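Local coordinates for flavin reductase domain protein, FMN-binding (PDB 3HMZ) that binds flavin mononucleotide and, judging from its family, is probably an oxidoreductase that acts on CH-NH donors with NAD or NADP as acceptor, at residues F116-H121 with G156-T161. Sequence-based numbering, arbitrary orientation.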
# COMPACT_ATOMS: atom_id res chain seq x y z
N PHE A 116 -17.54 -13.79 -11.40
CA PHE A 116 -17.32 -14.42 -12.69
C PHE A 116 -16.05 -15.24 -12.64
O PHE A 116 -15.28 -15.16 -11.68
CB PHE A 116 -17.29 -13.40 -13.83
CG PHE A 116 -16.08 -12.45 -13.84
CD1 PHE A 116 -16.02 -11.32 -13.05
CD2 PHE A 116 -14.98 -12.72 -14.65
CE1 PHE A 116 -14.92 -10.46 -13.09
CE2 PHE A 116 -13.88 -11.87 -14.72
CZ PHE A 116 -13.85 -10.72 -13.92
N GLU A 117 -15.85 -16.04 -13.67
CA GLU A 117 -14.66 -16.90 -13.80
C GLU A 117 -13.87 -16.49 -15.02
O GLU A 117 -14.44 -16.02 -16.02
CB GLU A 117 -15.06 -18.35 -13.88
CG GLU A 117 -15.65 -18.83 -12.54
CD GLU A 117 -16.02 -20.29 -12.52
OE1 GLU A 117 -16.22 -20.88 -13.60
OE2 GLU A 117 -16.19 -20.82 -11.41
N MSE A 118 -12.56 -16.71 -14.97
CA MSE A 118 -11.69 -16.21 -16.04
C MSE A 118 -10.46 -17.03 -16.25
O MSE A 118 -9.87 -17.43 -15.28
CB MSE A 118 -11.20 -14.78 -15.62
CG MSE A 118 -11.11 -13.94 -16.79
SE MSE A 118 -10.55 -12.20 -16.83
CE MSE A 118 -10.29 -11.63 -15.01
N ALA A 119 -10.07 -17.23 -17.52
CA ALA A 119 -8.82 -17.90 -17.91
C ALA A 119 -8.62 -19.36 -17.39
O ALA A 119 -7.49 -19.73 -17.08
CB ALA A 119 -7.63 -16.99 -17.52
N GLY A 120 -9.69 -20.15 -17.30
CA GLY A 120 -9.64 -21.53 -16.75
C GLY A 120 -9.26 -21.74 -15.27
O GLY A 120 -9.08 -22.88 -14.83
N HIS A 121 -9.16 -20.67 -14.48
CA HIS A 121 -8.84 -20.74 -13.05
C HIS A 121 -10.05 -21.22 -12.28
O HIS A 121 -11.19 -20.91 -12.65
CB HIS A 121 -8.46 -19.31 -12.56
CG HIS A 121 -7.19 -18.80 -13.14
ND1 HIS A 121 -5.96 -19.22 -12.69
CD2 HIS A 121 -6.93 -17.99 -14.19
CE1 HIS A 121 -5.01 -18.64 -13.39
NE2 HIS A 121 -5.57 -17.91 -14.33
N GLY A 156 -1.42 -14.39 -13.15
CA GLY A 156 -2.20 -13.83 -14.21
C GLY A 156 -2.71 -12.48 -13.77
O GLY A 156 -2.92 -12.27 -12.56
N ALA A 157 -2.87 -11.56 -14.73
CA ALA A 157 -3.35 -10.21 -14.43
C ALA A 157 -4.16 -9.69 -15.58
O ALA A 157 -3.84 -9.96 -16.76
CB ALA A 157 -2.18 -9.30 -14.10
N TRP A 158 -5.23 -8.94 -15.27
CA TRP A 158 -6.16 -8.40 -16.27
C TRP A 158 -6.69 -7.08 -15.75
O TRP A 158 -6.69 -6.83 -14.55
CB TRP A 158 -7.36 -9.36 -16.51
CG TRP A 158 -6.96 -10.76 -16.81
CD1 TRP A 158 -6.79 -11.31 -18.05
CD2 TRP A 158 -6.60 -11.78 -15.87
NE1 TRP A 158 -6.42 -12.62 -17.96
CE2 TRP A 158 -6.30 -12.95 -16.63
CE3 TRP A 158 -6.56 -11.85 -14.48
CZ2 TRP A 158 -5.94 -14.16 -16.01
CZ3 TRP A 158 -6.22 -13.07 -13.87
CH2 TRP A 158 -5.90 -14.20 -14.65
N ALA A 159 -7.16 -6.23 -16.65
CA ALA A 159 -7.76 -4.98 -16.27
C ALA A 159 -8.72 -4.44 -17.29
O ALA A 159 -8.64 -4.76 -18.48
CB ALA A 159 -6.63 -3.92 -15.96
N ASP A 160 -9.61 -3.59 -16.80
CA ASP A 160 -10.56 -2.83 -17.63
C ASP A 160 -9.75 -1.80 -18.41
O ASP A 160 -9.19 -0.87 -17.81
CB ASP A 160 -11.58 -2.18 -16.69
CG ASP A 160 -12.53 -1.27 -17.35
OD1 ASP A 160 -12.38 -0.91 -18.53
OD2 ASP A 160 -13.47 -0.89 -16.60
N THR A 161 -9.76 -1.92 -19.73
CA THR A 161 -8.95 -1.06 -20.56
C THR A 161 -9.35 0.41 -20.55
O THR A 161 -8.57 1.23 -21.00
CB THR A 161 -8.91 -1.53 -22.02
OG1 THR A 161 -10.24 -1.55 -22.56
CG2 THR A 161 -8.26 -2.95 -22.12
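The indole of Trp158 takes the selenomethionine Met118 on one face and the backbone carbonyl carbon of Gly156, from its own strand, on the other. The Met118 side is a Met-aromatic contact. Met118 SE stands 4.0 Å from the centroid of the Trp158 five-membered ring, only 12° off the ring normal. The Met118 chain is extended at chi2 and bends at chi3 (-6°). The bend swings the methyl back over the indole, and Met118 CE lies 3.8 Å from Trp158 CE3. His121 meets the indole at its edge, with NE2 close to the indole plane and 3.7 Å from Trp158 CH2. The His121 ring and the six-membered ring of Trp158 are inclined at 77°. Ala119 adds its methyl obliquely, with CB 3.6 Å from Trp158 CZ2. All three partners come from one tight turn: residues 118-121 form a type I' beta turn, with a weak hydrogen bond of 3.4 Å from His121 N to Met118 O. The turn lies in the loop between strands 115-116 and 125-126. It packs on strand 149-160 of the antiparallel sheet in the flavin reductase-like domain, at the surface and away from the FMN site. No hydrogen bond joins the two segments; the contact is mainly side-chain packing. An alanine in place of Trp158 would remove the indole, and Met118, Ala119 and His121 would probably lose their shared packing surface, with the selenomethionine end set free to turn. Ile14 and Ala16 of strand 14-16, Ala134 of strand 131-138 and the ring of Phe125 also touch Trp158.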